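Local coordinates for protein FimX (Pseudomonas aeruginosa PAO1, PDB 3HV9), which belongs to the EAL-domain family and is represented here by that domain, a modified TIM barrel in which one strand runs antiparallel to its neighbour, at residues F30-Q35 with Y48-R53; G42-N47 with G99-L104; V84-I89 with L119-V124; L104-S109 with E134-Q139. All blocks are in the same frame, centred on the assembly; numbering follows the deposited sequence. Where two conformers were deposited one is given.

Contact 1 (F30-Q35 with Y48-R53); sequences FRLLFQ and YEVLLR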
# COMPACT_ATOMS: atom_id res chain seq x y z
N PHE A 30 -8.90 14.87 1.18
CA PHE A 30 -7.88 13.90 1.52
C PHE A 30 -6.55 14.41 1.00
O PHE A 30 -6.49 15.34 0.20
CB PHE A 30 -8.16 12.52 0.92
CG PHE A 30 -9.31 11.82 1.55
CD1 PHE A 30 -9.15 11.17 2.76
CD2 PHE A 30 -10.55 11.79 0.94
CE1 PHE A 30 -10.22 10.53 3.36
CE2 PHE A 30 -11.61 11.14 1.53
CZ PHE A 30 -11.46 10.51 2.74
N ARG A 31 -5.49 13.79 1.47
CA ARG A 31 -4.14 14.12 1.06
C ARG A 31 -3.38 12.82 0.88
O ARG A 31 -3.37 11.97 1.78
CB ARG A 31 -3.45 14.97 2.13
CG ARG A 31 -2.15 15.61 1.68
CD ARG A 31 -2.34 17.09 1.35
NE ARG A 31 -3.59 17.37 0.64
CZ ARG A 31 -4.14 18.57 0.56
NH1 ARG A 31 -5.28 18.74 -0.10
NH2 ARG A 31 -3.55 19.61 1.14
N LEU A 32 -2.74 12.66 -0.26
CA LEU A 32 -1.97 11.47 -0.53
C LEU A 32 -0.53 11.76 -0.15
O LEU A 32 -0.02 12.84 -0.42
CB LEU A 32 -2.06 11.13 -2.01
CG LEU A 32 -2.88 9.92 -2.44
CD1 LEU A 32 -3.88 9.47 -1.38
CD2 LEU A 32 -3.56 10.23 -3.74
N LEU A 33 0.12 10.79 0.48
CA LEU A 33 1.55 10.90 0.72
C LEU A 33 2.20 9.72 0.04
O LEU A 33 1.53 8.72 -0.24
CB LEU A 33 1.86 10.89 2.23
CG LEU A 33 1.22 11.96 3.13
CD1 LEU A 33 1.52 11.64 4.58
CD2 LEU A 33 1.75 13.33 2.79
N PHE A 34 3.51 9.82 -0.20
CA PHE A 34 4.25 8.76 -0.89
C PHE A 34 5.55 8.44 -0.18
O PHE A 34 6.34 9.34 0.11
CB PHE A 34 4.53 9.18 -2.33
CG PHE A 34 3.31 9.69 -3.04
CD1 PHE A 34 2.49 8.82 -3.76
CD2 PHE A 34 2.97 11.03 -2.98
CE1 PHE A 34 1.35 9.29 -4.41
CE2 PHE A 34 1.83 11.50 -3.63
CZ PHE A 34 1.03 10.63 -4.35
N GLN A 35 5.78 7.17 0.11
CA GLN A 35 7.02 6.75 0.74
C GLN A 35 7.75 5.78 -0.17
O GLN A 35 7.25 4.69 -0.45
CB GLN A 35 6.78 6.10 2.10
CG GLN A 35 8.09 5.79 2.85
CD GLN A 35 7.87 5.52 4.34
OE1 GLN A 35 6.80 5.10 4.74
NE2 GLN A 35 8.90 5.77 5.16
N TYR A 48 6.85 3.73 -5.19
CA TYR A 48 6.34 4.43 -4.03
C TYR A 48 5.13 3.72 -3.46
O TYR A 48 4.27 3.24 -4.21
CB TYR A 48 5.87 5.81 -4.40
CG TYR A 48 6.92 6.81 -4.76
CD1 TYR A 48 7.43 7.68 -3.79
CD2 TYR A 48 7.37 6.96 -6.07
CE1 TYR A 48 8.38 8.65 -4.10
CE2 TYR A 48 8.32 7.93 -6.40
CZ TYR A 48 8.81 8.77 -5.41
OH TYR A 48 9.73 9.74 -5.69
N GLU A 49 5.04 3.69 -2.13
CA GLU A 49 3.81 3.26 -1.46
C GLU A 49 2.98 4.50 -1.22
O GLU A 49 3.52 5.54 -0.81
CB GLU A 49 4.12 2.60 -0.11
CG GLU A 49 2.88 2.04 0.60
CD GLU A 49 3.19 1.54 2.00
OE1 GLU A 49 4.35 1.71 2.44
OE2 GLU A 49 2.28 0.97 2.65
N VAL A 50 1.69 4.43 -1.50
CA VAL A 50 0.82 5.56 -1.19
C VAL A 50 0.13 5.44 0.16
O VAL A 50 -0.26 4.35 0.60
CB VAL A 50 -0.09 6.02 -2.38
CG1 VAL A 50 -0.00 5.06 -3.53
CG2 VAL A 50 -1.52 6.31 -1.94
N LEU A 51 0.07 6.57 0.85
CA LEU A 51 -0.43 6.62 2.22
C LEU A 51 -1.50 7.70 2.28
O LEU A 51 -1.42 8.73 1.60
CB LEU A 51 0.72 6.95 3.18
CG LEU A 51 1.87 5.92 3.26
CD1 LEU A 51 2.95 6.40 4.20
CD2 LEU A 51 1.38 4.54 3.71
N LEU A 52 -2.54 7.45 3.05
CA LEU A 52 -3.67 8.35 3.02
C LEU A 52 -3.69 9.19 4.30
O LEU A 52 -3.49 8.66 5.39
CB LEU A 52 -4.97 7.55 2.88
CG LEU A 52 -6.24 8.40 2.85
CD1 LEU A 52 -6.33 9.20 1.57
CD2 LEU A 52 -7.45 7.53 3.03
N ARG A 53 -3.93 10.48 4.14
CA ARG A 53 -4.22 11.36 5.27
C ARG A 53 -5.50 12.14 5.01
O ARG A 53 -5.87 12.40 3.87
CB ARG A 53 -3.06 12.34 5.50
CG ARG A 53 -1.70 11.65 5.77
CD ARG A 53 -1.65 10.89 7.12
NE ARG A 53 -0.31 10.36 7.42
CZ ARG A 53 0.05 9.10 7.22
NH1 ARG A 53 -0.83 8.22 6.73
NH2 ARG A 53 1.28 8.70 7.49
O HOH W 1 4.94 2.96 4.82

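Contact 2 (G42-N47 with G99-L104); sequences GDSHEN and GHQTKL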
# COMPACT_ATOMS: atom_id res chain seq x y z
N GLY A 42 18.55 -3.84 -8.37
CA GLY A 42 18.58 -3.30 -9.72
C GLY A 42 17.25 -3.08 -10.43
O GLY A 42 17.19 -3.09 -11.66
N ASP A 43 16.17 -2.88 -9.69
CA ASP A 43 14.90 -2.47 -10.28
C ASP A 43 14.99 -1.02 -10.77
O ASP A 43 15.36 -0.11 -10.03
CB ASP A 43 13.79 -2.61 -9.23
CG ASP A 43 12.42 -2.38 -9.79
OD1 ASP A 43 12.29 -1.98 -10.97
OD2 ASP A 43 11.44 -2.59 -9.04
N SER A 44 14.65 -0.80 -12.04
CA SER A 44 14.68 0.54 -12.62
C SER A 44 13.52 1.44 -12.14
O SER A 44 13.65 2.66 -12.09
CB SER A 44 14.67 0.46 -14.16
OG SER A 44 13.69 -0.47 -14.62
N HIS A 45 12.39 0.81 -11.80
CA HIS A 45 11.18 1.55 -11.47
C HIS A 45 11.38 2.48 -10.27
O HIS A 45 12.18 2.21 -9.39
CB HIS A 45 10.02 0.58 -11.17
CG HIS A 45 9.64 -0.30 -12.31
ND1 HIS A 45 8.98 0.16 -13.43
CD2 HIS A 45 9.80 -1.63 -12.50
CE1 HIS A 45 8.76 -0.84 -14.27
NE2 HIS A 45 9.25 -1.94 -13.72
N GLU A 46 10.65 3.59 -10.27
CA GLU A 46 10.53 4.46 -9.12
C GLU A 46 9.32 3.99 -8.29
O GLU A 46 8.19 4.42 -8.53
CB GLU A 46 10.31 5.91 -9.58
CG GLU A 46 11.53 6.55 -10.22
CD GLU A 46 11.26 7.96 -10.70
OE1 GLU A 46 10.08 8.39 -10.66
OE2 GLU A 46 12.22 8.65 -11.11
N ASN A 47 9.56 3.08 -7.34
CA ASN A 47 8.51 2.51 -6.50
C ASN A 47 8.13 3.37 -5.30
O ASN A 47 8.98 3.70 -4.48
CB ASN A 47 8.95 1.13 -5.99
CG ASN A 47 9.23 0.14 -7.11
OD1 ASN A 47 10.37 -0.28 -7.32
ND2 ASN A 47 8.19 -0.23 -7.84
N GLY A 99 7.84 10.14 -18.95
CA GLY A 99 8.97 9.24 -18.98
C GLY A 99 9.46 8.74 -17.63
O GLY A 99 10.47 8.05 -17.56
N HIS A 100 8.75 9.08 -16.56
CA HIS A 100 9.07 8.50 -15.26
C HIS A 100 8.58 7.05 -15.17
O HIS A 100 7.41 6.77 -15.40
CB HIS A 100 8.46 9.33 -14.13
CG HIS A 100 9.16 10.62 -13.88
ND1 HIS A 100 10.21 10.74 -12.99
CD2 HIS A 100 8.96 11.86 -14.39
CE1 HIS A 100 10.63 11.99 -12.96
NE2 HIS A 100 9.89 12.69 -13.80
N GLN A 101 9.49 6.15 -14.82
CA GLN A 101 9.16 4.74 -14.61
C GLN A 101 8.49 4.50 -13.25
O GLN A 101 8.89 3.59 -12.51
CB GLN A 101 10.43 3.90 -14.62
CG GLN A 101 11.01 3.55 -15.96
CD GLN A 101 12.02 2.41 -15.83
OE1 GLN A 101 11.67 1.29 -15.44
NE2 GLN A 101 13.28 2.70 -16.14
N THR A 102 7.48 5.28 -12.90
CA THR A 102 6.94 5.14 -11.56
C THR A 102 5.86 4.07 -11.37
O THR A 102 5.07 3.81 -12.25
CB THR A 102 6.58 6.49 -10.92
OG1 THR A 102 5.43 6.35 -10.07
CG2 THR A 102 6.33 7.52 -11.97
N LYS A 103 5.88 3.45 -10.20
CA LYS A 103 4.96 2.39 -9.86
C LYS A 103 4.46 2.65 -8.43
O LYS A 103 5.24 3.02 -7.57
CB LYS A 103 5.68 1.05 -9.93
CG LYS A 103 4.80 -0.13 -9.63
CD LYS A 103 5.58 -1.43 -9.67
CE LYS A 103 6.11 -1.72 -11.06
NZ LYS A 103 6.56 -3.14 -11.11
N LEU A 104 3.16 2.46 -8.19
CA LEU A 104 2.58 2.76 -6.89
C LEU A 104 1.98 1.54 -6.23
O LEU A 104 1.21 0.81 -6.84
CB LEU A 104 1.50 3.83 -6.99
CG LEU A 104 1.89 5.18 -7.58
CD1 LEU A 104 0.68 6.13 -7.61
CD2 LEU A 104 3.04 5.79 -6.79
O HOH W 2 8.69 -2.64 -9.47
O HOH W 3 7.22 -4.50 -13.84

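Contact 3 (V84-I89 with L119-V124); sequences VILNSI and LPWLGV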
# COMPACT_ATOMS: atom_id res chain seq x y z
N VAL A 84 -8.64 6.84 -3.51
CA VAL A 84 -7.19 6.69 -3.55
C VAL A 84 -6.78 6.07 -4.86
O VAL A 84 -5.88 6.56 -5.54
CB VAL A 84 -6.68 5.82 -2.36
CG1 VAL A 84 -5.17 5.64 -2.45
CG2 VAL A 84 -7.07 6.48 -1.07
N ILE A 85 -7.45 4.98 -5.23
CA ILE A 85 -7.13 4.33 -6.49
C ILE A 85 -7.26 5.29 -7.67
O ILE A 85 -6.34 5.41 -8.49
CB ILE A 85 -7.97 3.08 -6.72
CG1 ILE A 85 -7.65 2.06 -5.64
CG2 ILE A 85 -7.66 2.51 -8.09
CD1 ILE A 85 -8.62 0.89 -5.56
N LEU A 86 -8.38 6.00 -7.74
CA LEU A 86 -8.59 6.94 -8.84
C LEU A 86 -7.47 7.97 -8.90
O LEU A 86 -6.94 8.27 -9.97
CB LEU A 86 -9.91 7.68 -8.65
CG LEU A 86 -11.10 7.41 -9.55
CD1 LEU A 86 -11.99 8.64 -9.46
CD2 LEU A 86 -10.65 7.14 -10.99
N ASN A 87 -7.12 8.55 -7.76
CA ASN A 87 -6.11 9.60 -7.78
C ASN A 87 -4.72 9.02 -8.05
O ASN A 87 -3.90 9.64 -8.74
CB ASN A 87 -6.16 10.46 -6.51
CG ASN A 87 -7.32 11.45 -6.54
OD1 ASN A 87 -8.43 11.14 -6.07
ND2 ASN A 87 -7.09 12.62 -7.13
N SER A 88 -4.49 7.81 -7.57
CA SER A 88 -3.23 7.13 -7.84
C SER A 88 -3.07 6.89 -9.32
O SER A 88 -2.00 7.12 -9.89
CB SER A 88 -3.14 5.81 -7.06
OG SER A 88 -3.12 6.08 -5.66
N ILE A 89 -4.14 6.41 -9.95
CA ILE A 89 -4.16 6.20 -11.39
C ILE A 89 -3.87 7.50 -12.14
O ILE A 89 -3.06 7.52 -13.07
CB ILE A 89 -5.52 5.61 -11.86
CG1 ILE A 89 -5.63 4.13 -11.48
CG2 ILE A 89 -5.66 5.78 -13.35
CD1 ILE A 89 -7.05 3.55 -11.60
N LEU A 119 -13.19 -4.95 -9.23
CA LEU A 119 -12.65 -5.35 -10.53
C LEU A 119 -13.31 -4.67 -11.74
O LEU A 119 -12.62 -4.15 -12.63
CB LEU A 119 -12.76 -6.86 -10.68
CG LEU A 119 -11.45 -7.65 -10.59
CD1 LEU A 119 -10.39 -6.83 -9.91
CD2 LEU A 119 -11.65 -8.99 -9.91
N PRO A 120 -14.65 -4.70 -11.81
CA PRO A 120 -15.28 -4.10 -12.99
C PRO A 120 -14.94 -2.62 -13.04
O PRO A 120 -14.52 -2.10 -14.08
CB PRO A 120 -16.78 -4.28 -12.72
CG PRO A 120 -16.87 -5.42 -11.75
CD PRO A 120 -15.63 -5.34 -10.91
N TRP A 121 -15.13 -1.94 -11.92
CA TRP A 121 -14.89 -0.51 -11.87
C TRP A 121 -13.42 -0.22 -12.18
O TRP A 121 -13.10 0.74 -12.90
CB TRP A 121 -15.30 0.05 -10.50
CG TRP A 121 -14.87 1.46 -10.24
CD1 TRP A 121 -15.58 2.60 -10.51
CD2 TRP A 121 -13.64 1.87 -9.63
NE1 TRP A 121 -14.85 3.71 -10.13
CE2 TRP A 121 -13.66 3.29 -9.59
CE3 TRP A 121 -12.52 1.19 -9.14
CZ2 TRP A 121 -12.59 4.04 -9.05
CZ3 TRP A 121 -11.46 1.93 -8.60
CH2 TRP A 121 -11.51 3.35 -8.57
N LEU A 122 -12.54 -1.06 -11.67
CA LEU A 122 -11.11 -0.85 -11.82
C LEU A 122 -10.74 -0.95 -13.30
O LEU A 122 -9.97 -0.13 -13.82
CB LEU A 122 -10.35 -1.92 -11.03
CG LEU A 122 -8.98 -1.61 -10.43
CD1 LEU A 122 -8.13 -2.88 -10.44
CD2 LEU A 122 -8.27 -0.44 -11.12
N GLY A 123 -11.30 -1.96 -13.97
CA GLY A 123 -11.06 -2.18 -15.38
C GLY A 123 -11.30 -0.92 -16.19
O GLY A 123 -10.51 -0.56 -17.07
N VAL A 124 -12.38 -0.21 -15.89
CA VAL A 124 -12.66 1.00 -16.66
C VAL A 124 -11.86 2.21 -16.19
O VAL A 124 -11.55 3.09 -16.99
CB VAL A 124 -14.20 1.26 -16.84
CG1 VAL A 124 -15.01 0.35 -15.97
CG2 VAL A 124 -14.55 2.71 -16.58

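Contact 4 (L104-S109 with E134-Q139); sequences LFVHLS and ESLVFQ. With GOL (glycerol), chain D.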
# COMPACT_ATOMS: atom_id res chain seq x y z
N LEU A 104 3.16 2.46 -8.19
CA LEU A 104 2.58 2.76 -6.89
C LEU A 104 1.98 1.54 -6.23
O LEU A 104 1.21 0.81 -6.84
CB LEU A 104 1.50 3.83 -6.99
CG LEU A 104 1.89 5.18 -7.58
CD1 LEU A 104 0.68 6.13 -7.61
CD2 LEU A 104 3.04 5.79 -6.79
N PHE A 105 2.32 1.36 -4.95
CA PHE A 105 1.73 0.34 -4.11
C PHE A 105 0.52 0.97 -3.40
O PHE A 105 0.66 1.96 -2.68
CB PHE A 105 2.77 -0.14 -3.08
CG PHE A 105 3.85 -1.01 -3.67
CD1 PHE A 105 3.96 -2.34 -3.32
CD2 PHE A 105 4.74 -0.49 -4.58
CE1 PHE A 105 4.94 -3.15 -3.87
CE2 PHE A 105 5.73 -1.29 -5.15
CZ PHE A 105 5.84 -2.62 -4.79
N VAL A 106 -0.66 0.40 -3.60
CA VAL A 106 -1.89 1.00 -3.09
C VAL A 106 -2.58 -0.01 -2.17
O VAL A 106 -2.71 -1.19 -2.49
CB VAL A 106 -2.84 1.40 -4.26
CG1 VAL A 106 -4.16 1.98 -3.74
CG2 VAL A 106 -2.16 2.40 -5.19
N HIS A 107 -3.00 0.47 -1.00
CA HIS A 107 -3.64 -0.40 -0.03
C HIS A 107 -5.08 -0.68 -0.42
O HIS A 107 -5.78 0.18 -0.94
CB HIS A 107 -3.69 0.27 1.36
CG HIS A 107 -2.35 0.67 1.90
ND1 HIS A 107 -2.19 1.18 3.17
CD2 HIS A 107 -1.11 0.63 1.35
CE1 HIS A 107 -0.91 1.45 3.37
NE2 HIS A 107 -0.24 1.13 2.29
N LEU A 108 -5.52 -1.89 -0.12
CA LEU A 108 -6.92 -2.22 -0.16
C LEU A 108 -7.35 -2.61 1.22
O LEU A 108 -6.71 -3.45 1.85
CB LEU A 108 -7.16 -3.39 -1.10
CG LEU A 108 -6.94 -3.04 -2.56
CD1 LEU A 108 -7.16 -4.26 -3.44
CD2 LEU A 108 -7.87 -1.91 -2.93
N SER A 109 -8.45 -2.03 1.69
CA SER A 109 -9.08 -2.47 2.93
C SER A 109 -9.77 -3.83 2.73
O SER A 109 -9.90 -4.31 1.60
CB SER A 109 -10.11 -1.43 3.36
OG SER A 109 -11.14 -1.37 2.39
N GLU A 134 1.34 -3.00 -15.54
CA GLU A 134 2.17 -3.16 -14.35
C GLU A 134 2.73 -1.81 -13.86
O GLU A 134 3.95 -1.59 -13.79
CB GLU A 134 3.25 -4.20 -14.61
CG GLU A 134 2.74 -5.37 -15.48
CD GLU A 134 3.19 -6.73 -14.99
OE1 GLU A 134 4.40 -6.89 -14.72
OE2 GLU A 134 2.33 -7.65 -14.88
N SER A 135 1.81 -0.90 -13.56
CA SER A 135 2.15 0.39 -13.01
C SER A 135 1.53 0.50 -11.61
O SER A 135 1.85 1.40 -10.83
CB SER A 135 1.72 1.52 -13.95
OG SER A 135 0.32 1.60 -14.02
N LEU A 136 0.67 -0.47 -11.28
CA LEU A 136 -0.06 -0.50 -10.02
C LEU A 136 0.19 -1.82 -9.28
O LEU A 136 0.16 -2.88 -9.87
CB LEU A 136 -1.54 -0.34 -10.31
CG LEU A 136 -2.35 0.75 -9.61
CD1 LEU A 136 -1.60 2.05 -9.60
CD2 LEU A 136 -3.67 0.93 -10.31
N VAL A 137 0.47 -1.73 -7.98
CA VAL A 137 0.59 -2.92 -7.13
C VAL A 137 -0.38 -2.76 -5.96
O VAL A 137 -0.29 -1.80 -5.19
CB VAL A 137 2.01 -3.09 -6.53
CG1 VAL A 137 2.05 -4.33 -5.68
CG2 VAL A 137 3.09 -3.13 -7.61
N PHE A 138 -1.31 -3.68 -5.84
CA PHE A 138 -2.28 -3.62 -4.78
C PHE A 138 -1.80 -4.41 -3.61
O PHE A 138 -1.33 -5.53 -3.76
CB PHE A 138 -3.62 -4.12 -5.26
CG PHE A 138 -4.26 -3.20 -6.25
CD1 PHE A 138 -5.07 -2.16 -5.82
CD2 PHE A 138 -4.02 -3.35 -7.60
CE1 PHE A 138 -5.65 -1.30 -6.72
CE2 PHE A 138 -4.59 -2.49 -8.52
CZ PHE A 138 -5.41 -1.46 -8.08
N GLN A 139 -1.94 -3.81 -2.43
CA GLN A 139 -1.29 -4.32 -1.24
C GLN A 139 -2.34 -4.72 -0.24
O GLN A 139 -3.15 -3.89 0.20
CB GLN A 139 -0.37 -3.23 -0.68
CG GLN A 139 0.41 -3.60 0.59
CD GLN A 139 1.48 -2.56 0.90
OE1 GLN A 139 2.42 -2.38 0.14
NE2 GLN A 139 1.33 -1.88 2.04
C1 GOL D . -1.87 -1.90 5.43
O1 GOL D . -0.70 -1.21 5.83
C2 GOL D . -1.55 -2.86 4.27
O2 GOL D . -0.18 -2.77 3.99
C3 GOL D . -2.35 -2.54 3.00
O3 GOL D . -3.74 -2.52 3.25

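Contact 1 (F30-Q35 with Y48-R53)
L33 and L51 face each other in the middle of an antiparallel beta hairpin, strands 30-39 and 46-54, which starts the sheet of the EAL-domain barrel. The pair is hydrogen-bonded twice: L33 N donates to L51 O at 2.8 Å and a nearly straight 168°, and L51 N answers to L33 O. R31-R53 and Q35-E49 repeat this pair of hydrogen bonds on either side, while L32-L52 and F34-V50 form the non-hydrogen-bonded pairs between them. Side chains therefore alternate between two faces. On the face carrying L33, its CD1 lies over one face of the R53 guanidinium and meets R53 CG at 3.4 Å, the two side chains crossing at about a right angle. R53 has its CG anti to the carbonyl carbon (chi1 -58°) and bends at chi2, which turns the chain back along its own strand; NH1 then donates to L52 O at 3.0 Å, from above that carbonyl plane, which helps to fix the guanidinium. The other face is apolar. There L52 CD1 lies 3.6 Å from F30 CD1 and 3.8 Å from L32 CD1, while the F34 side chain runs alongside that of V50 and Y48 CD1 meets F34 CB. Helix 77-97 covers this side through W83, V84 and L91. Further out, the extended E49 side chain ends in a polar cluster, its carboxylate bonded to H107 and Q139 and salt-bridged to K190. Q35, also extended, gives its NE2 to Q250 O, and one water lies 2.8 Å from both Q35 OE1 and E49 OE1.

Contact 2 (G42-N47 with G99-L104)
H100 turns the edge of its imidazole to the E46 carboxylate, the planes 49° apart, and ND1 makes weak hydrogen bonds to both oxygens, the shorter being 3.3 Å to OE1. It directly follows G99, the positive-phi residue of the Schellman motif that ends helix 77-97. Q101, the centre of an inverse gamma turn, holds segment 42-47 at two points. Its carbonyl O receives E46 N at 2.8 Å from above the carbonyl plane, and its extended side chain reaches S44, whose OG donates to Q101 OE1 at 2.8 Å, in the amide plane and on a lone pair. That same OE1 lies over one face of the H45 ring. T102 forms a parallel bridge with E46, the CA atoms of the two 4.4 Å apart. K103 continues the pairing, its N bonded to E46 O at 3.0 Å, while its side chain runs alongside N47. A bend at chi3 (-65°) brings CE over the H45 ring opposite Q101 OE1, 3.9 Å from the centroid and 8° from the normal, a CH-pi contact. The imidazole is thus sandwiched. Beyond it, NZ donates to Q165 and to two waters; one of these leads to D43 OD2, the other weakly to H45 NE2. D43 also shapes its own loop, OD1 taking H45 N in an Asx turn. Strands 46-54 and 102-107 are parallel neighbours joined by a beta-alpha-beta crossover that includes helix 77-97, and T102 rests against L92 and H95 of that helix.

Contact 3 (V84-I89 with L119-V124)
W121 reaches from helix 118-128 to I85 and L86 of helix 77-97, joining two outer helices of the modified TIM barrel. The short helical segments run nearly parallel, 20° apart, but their axes stay 11.4 Å from each other. Long side chains bridge that distance, and only 191 Å² is buried between the segments. The aromatic contacts come first. The W121 side chain starts with CG anti to the backbone N (chi1 169°), which sends the six-membered ring across the groove, and it is the ring edge that arrives. L86 CG meets W121 CZ2 at 3.7 Å, close to the indole plane, with the two side chains at about a right angle. Further round the same edge, I85 CG2 lies 3.9 Å from W121 CZ3, and I85 CB also comes near W121 CH2. The purely aliphatic contacts are looser. L122 CD2 lies 4.2 Å from I89 CD1 and 4.3 Å from I85 CG2, so one methyl of the leucine touches residues one turn apart on the facing helix. Beneath them the sheet supplies a floor: I85 rests on V106, L122 on F138. No hydrogen bond crosses between the segments, which is expected where two helices meet through apolar side chains alone. Polar bonding instead stays within helix 77-97, on the side turned to the sheet. There V84 O takes two donors from one residue, S88 N at 2.8 Å and S88 OG at 2.8 Å, the hydroxyl approaching from above the carbonyl plane.

Contact 4 (L104-S109 with E134-Q139)
F105 and V137 form the tight half of this parallel strand pair. V137 CB stands over the centre of the F105 ring, 3.9 Å from the centroid and 12° from the normal, a CH-pi contact, and V137 CG1 reaches F105 CE1 at 3.6 Å. Five backbone bonds join the strands, among them V106 N to V137 O at 2.7 Å. On the face turned to the helices, L108 CD1 packs on F138 CD1 at 3.8 Å, and L104 and V106 adjoin L136 more loosely. Toward the C-terminal ends of the strands the character changes. H107 and Q139 extend side by side, ring and amide planes 27° apart; H107 NE2 and Q139 NE2 come within 3.4 Å but are not bonded to each other. Both instead hydrogen-bond to E49 OE2 on the adjoining strand. Q139, fully extended from a chi1 of 180°, also gives NE2 to glycerol O2 at 2.6 Å. Glycerol C3 covers one face of the H107 ring near its rim, 3.4 Å above the plane, and S169 OG bonds the same ligand. Glycerol probably came from the crystallisation liquor. Two side-chain nitrogens converging on one carboxylate oxygen, with the amide shared between that oxygen and a bound hydroxyl, imply a polar pocket at the strand ends, where TIM barrels usually bind ligands.

The four contacts cover one side of a single barrel. Contacts 1, 2 and 4 follow one another across the sheet: strand 46-54 serves contacts 1 and 2, and strand 102-107 serves contacts 2 and 4, which share L104. Y48 O, 2.8 Å from F105 N, ties contact 1 to contact 4. Contact 3 lies outside the sheet; its centre is about 10 Å from that of contact 4 and about 20 Å from that of contact 2. V84 CG1 comes to 3.7 Å of V50 CG2, bringing it against contact 1 as well. The pocket that holds glycerol draws on contacts 1 and 4, whose centres are about 12 Å apart, whereas contact 3 packs the opposite, helix-covered face of the strands.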